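Local coordinates for DUF2018 family protein (Campylobacter jejuni subsp. jejuni, PDB 4NPX) that is of unknown function but folds into a small, all-helical subunit that associates in pairs, at residues E42-I47 and D101-L106. Numbering follows the deposited sequence.
Sequences EKFIEI and DIYIEL
F44 fills the seam between helix 40-49 and helix 92-111, and following it outward traces almost the whole contact. Its CB is directed toward the other helix and lies 3.8 Å from CB of Y103; the backbones come close here, the CA atoms of F44 and Y103 being 5.4 Å apart. With CG anti to the backbone N (chi1 167°), the ring is carried across the flank of helix 92-111, with Y103 and L106 beside it. CG of F44 lies 4.0 Å from CD1 of Y103. The ring next divides its contacts: CD2 of F44 packs 3.8 Å from CD1 of Y103, while CD1 of F44 rests 3.7 Å from the backbone O of Y103, a van der Waals approach. One atom further, CE1 of F44 reaches CB of L106 at 3.9 Å, one helical turn beyond Y103. Phenylalanine suits this place because a flat, apolar ring offers one atom after another to both neighbours and buries no polar group of its own.

Y103, whose ring gives F44 an aromatic carbon neighbour, crosses it at about a right angle; the ring planes meet obliquely at 35°, centroids 5.6 Å apart. L106 instead lies beside F44, pointing the same way, and its aliphatic chain suits a place where it also touches V59 and F63 of helix 53-76. E61 and F64 of the second subunit pack on Y103 and L106, and I47 on I110 and L111 extends the seam. The three buried residues meet mainly through carbon, apart from the approach to the Y103 carbonyl oxygen, consistent with apolar packing and exclusion of water as the main cohesion here.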
ATOM      1  N   GLU A  42       2.980  14.026  -6.354  1.00 47.21           N
ATOM      2  CA  GLU A  42       4.397  14.382  -6.648  1.00 49.23           C
ATOM      3  C   GLU A  42       5.198  14.521  -5.339  1.00 45.14           C
ATOM      4  O   GLU A  42       6.255  13.969  -5.232  1.00 42.59           O
ATOM      5  CB  GLU A  42       4.485  15.666  -7.465  1.00 57.33           C
ATOM      6  CG  GLU A  42       3.911  15.525  -8.870  1.00 62.17           C
ATOM      7  CD  GLU A  42       3.636  16.857  -9.564  1.00 70.90           C
ATOM      8  OE1 GLU A  42       3.731  17.941  -8.935  1.00 73.72           O
ATOM      9  OE2 GLU A  42       3.294  16.801 -10.759  1.00 76.38           O
ATOM     10  N   LYS A  43       4.649  15.156  -4.318  1.00 41.67           N
ATOM     11  CA  LYS A  43       5.389  15.264  -3.086  1.00 42.76           C
ATOM     12  C   LYS A  43       5.606  13.873  -2.406  1.00 38.81           C
ATOM     13  O   LYS A  43       6.698  13.567  -1.899  1.00 36.98           O
ATOM     14  CB  LYS A  43       4.686  16.222  -2.170  1.00 47.40           C
ATOM     15  CG  LYS A  43       5.514  16.693  -0.979  1.00 52.49           C
ATOM     16  CD  LYS A  43       4.665  17.663  -0.164  1.00 59.67           C
ATOM     17  CE  LYS A  43       5.378  18.222   1.049  1.00 69.51           C
ATOM     18  NZ  LYS A  43       5.784  17.136   1.955  1.00 74.43           N
ATOM     19  N   PHE A  44       4.593  13.008  -2.429  1.00 36.25           N
ATOM     20  CA  PHE A  44       4.778  11.662  -1.832  1.00 37.48           C
ATOM     21  C   PHE A  44       5.856  10.891  -2.525  1.00 35.79           C
ATOM     22  O   PHE A  44       6.671  10.210  -1.907  1.00 34.89           O
ATOM     23  CB  PHE A  44       3.469  10.894  -1.892  1.00 37.30           C
ATOM     24  CG  PHE A  44       3.611   9.443  -1.604  1.00 38.58           C
ATOM     25  CD1 PHE A  44       3.739   9.013  -0.305  1.00 40.17           C
ATOM     26  CD2 PHE A  44       3.554   8.535  -2.621  1.00 40.88           C
ATOM     27  CE1 PHE A  44       3.833   7.665  -0.035  1.00 40.37           C
ATOM     28  CE2 PHE A  44       3.635   7.167  -2.356  1.00 39.94           C
ATOM     29  CZ  PHE A  44       3.764   6.769  -1.049  1.00 37.10           C
ATOM     30  N   ILE A  45       5.856  10.945  -3.841  1.00 39.26           N
ATOM     31  CA  ILE A  45       6.883  10.203  -4.620  1.00 39.08           C
ATOM     32  C   ILE A  45       8.301  10.686  -4.276  1.00 39.62           C
ATOM     33  O   ILE A  45       9.238   9.863  -4.118  1.00 38.61           O
ATOM     34  CB  ILE A  45       6.652  10.353  -6.100  1.00 43.58           C
ATOM     35  CG1 ILE A  45       5.262   9.847  -6.502  1.00 44.45           C
ATOM     36  CG2 ILE A  45       7.771   9.608  -6.850  1.00 47.84           C
ATOM     37  CD1 ILE A  45       5.065   8.410  -6.155  1.00 45.38           C
ATOM     38  N   GLU A  46       8.462  12.009  -4.204  1.00 40.47           N
ATOM     39  CA  GLU A  46       9.723  12.614  -3.817  1.00 42.17           C
ATOM     40  C   GLU A  46      10.167  12.145  -2.423  1.00 39.05           C
ATOM     41  O   GLU A  46      11.332  11.858  -2.174  1.00 38.92           O
ATOM     42  CB  GLU A  46       9.594  14.113  -3.861  1.00 48.15           C
ATOM     43  CG  GLU A  46       9.600  14.616  -5.268  1.00 56.59           C
ATOM     44  CD  GLU A  46       9.958  16.072  -5.294  1.00 67.97           C
ATOM     45  OE1 GLU A  46       9.786  16.712  -4.231  1.00 64.56           O
ATOM     46  OE2 GLU A  46      10.435  16.549  -6.357  1.00 82.86           O
ATOM     47  N   ILE A  47       9.227  12.039  -1.506  1.00 37.16           N
ATOM     48  CA  ILE A  47       9.468  11.540  -0.155  1.00 36.66           C
ATOM     49  C   ILE A  47       9.964  10.103  -0.138  1.00 37.91           C
ATOM     50  O   ILE A  47      10.923   9.825   0.546  1.00 37.44           O
ATOM     51  CB  ILE A  47       8.230  11.737   0.749  1.00 37.63           C
ATOM     52  CG1 ILE A  47       8.130  13.251   1.098  1.00 38.77           C
ATOM     53  CG2 ILE A  47       8.454  10.983   2.035  1.00 37.00           C
ATOM     54  CD1 ILE A  47       6.780  13.663   1.673  1.00 40.77           C
ATOM     55  N   ASP A 101      -5.380  11.853   0.385  1.00 36.90           N
ATOM     56  CA  ASP A 101      -5.242  11.764   1.807  1.00 38.18           C
ATOM     57  C   ASP A 101      -4.151  10.744   2.173  1.00 35.24           C
ATOM     58  O   ASP A 101      -3.393  10.982   3.119  1.00 39.99           O
ATOM     59  CB  ASP A 101      -6.545  11.280   2.420  1.00 39.56           C
ATOM     60  CG  ASP A 101      -7.723  12.208   2.199  1.00 41.65           C
ATOM     61  OD1 ASP A 101      -7.550  13.414   2.103  1.00 45.26           O
ATOM     62  OD2 ASP A 101      -8.870  11.711   2.275  1.00 43.32           O
ATOM     63  N   ILE A 102      -4.057   9.641   1.432  1.00 35.88           N
ATOM     64  CA  ILE A 102      -3.076   8.596   1.634  1.00 36.31           C
ATOM     65  C   ILE A 102      -1.660   9.119   1.300  1.00 37.33           C
ATOM     66  O   ILE A 102      -0.725   8.913   2.085  1.00 36.87           O
ATOM     67  CB  ILE A 102      -3.409   7.336   0.895  1.00 37.36           C
ATOM     68  CG1 ILE A 102      -4.610   6.605   1.559  1.00 40.54           C
ATOM     69  CG2 ILE A 102      -2.224   6.376   0.940  1.00 37.69           C
ATOM     70  CD1 ILE A 102      -4.908   5.383   0.716  1.00 43.73           C
ATOM     71  N   TYR A 103      -1.516   9.825   0.194  1.00 38.15           N
ATOM     72  CA  TYR A 103      -0.243  10.472  -0.136  1.00 37.25           C
ATOM     73  C   TYR A 103       0.216  11.338   1.047  1.00 38.24           C
ATOM     74  O   TYR A 103       1.366  11.249   1.466  1.00 38.44           O
ATOM     75  CB  TYR A 103      -0.306  11.334  -1.417  1.00 39.09           C
ATOM     76  CG  TYR A 103      -0.686  10.560  -2.662  1.00 37.73           C
ATOM     77  CD1 TYR A 103      -0.111   9.328  -2.961  1.00 41.26           C
ATOM     78  CD2 TYR A 103      -1.529  11.101  -3.585  1.00 39.73           C
ATOM     79  CE1 TYR A 103      -0.498   8.591  -4.077  1.00 39.94           C
ATOM     80  CE2 TYR A 103      -1.909  10.374  -4.732  1.00 41.23           C
ATOM     81  CZ  TYR A 103      -1.377   9.114  -4.975  1.00 40.27           C
ATOM     82  OH  TYR A 103      -1.739   8.394  -6.152  1.00 39.56           O
ATOM     83  N   ILE A 104      -0.670  12.204   1.546  1.00 39.91           N
ATOM     84  CA  ILE A 104      -0.343  13.042   2.677  1.00 41.09           C
ATOM     85  C   ILE A 104       0.084  12.293   3.945  1.00 40.24           C
ATOM     86  O   ILE A 104       1.159  12.541   4.456  1.00 38.86           O
ATOM     87  CB  ILE A 104      -1.507  14.019   2.958  1.00 41.96           C
ATOM     88  CG1 ILE A 104      -1.662  14.912   1.737  1.00 42.70           C
ATOM     89  CG2 ILE A 104      -1.190  14.834   4.176  1.00 46.17           C
ATOM     90  CD1 ILE A 104      -2.911  15.766   1.710  1.00 47.73           C
ATOM     91  N   GLU A 105      -0.733  11.344   4.362  1.00 40.21           N
ATOM     92  CA  GLU A 105      -0.615  10.525   5.588  1.00 45.74           C
ATOM     93  C   GLU A 105       0.681   9.731   5.556  1.00 39.88           C
ATOM     94  O   GLU A 105       1.484   9.756   6.462  1.00 40.72           O
ATOM     95  CB  GLU A 105      -1.774   9.447   5.657  1.00 48.69           C
ATOM     96  CG  GLU A 105      -1.383   8.284   6.632  1.00 61.39           C
ATOM     97  CD  GLU A 105      -1.743   6.846   6.242  1.00 61.00           C
ATOM     98  OE1 GLU A 105      -2.338   6.573   5.166  1.00 61.06           O
ATOM     99  OE2 GLU A 105      -1.385   5.938   7.054  1.00 78.55           O
ATOM    100  N   LEU A 106       0.884   9.000   4.492  1.00 37.29           N
ATOM    101  CA  LEU A 106       2.105   8.164   4.434  1.00 36.60           C
ATOM    102  C   LEU A 106       3.392   9.022   4.307  1.00 37.49           C
ATOM    103  O   LEU A 106       4.444   8.681   4.843  1.00 39.13           O
ATOM    104  CB  LEU A 106       2.016   7.110   3.334  1.00 37.87           C
ATOM    105  CG  LEU A 106       1.055   5.943   3.472  1.00 38.66           C
ATOM    106  CD1 LEU A 106       1.191   5.008   2.247  1.00 37.46           C
ATOM    107  CD2 LEU A 106       1.344   5.214   4.785  1.00 43.00           C
TER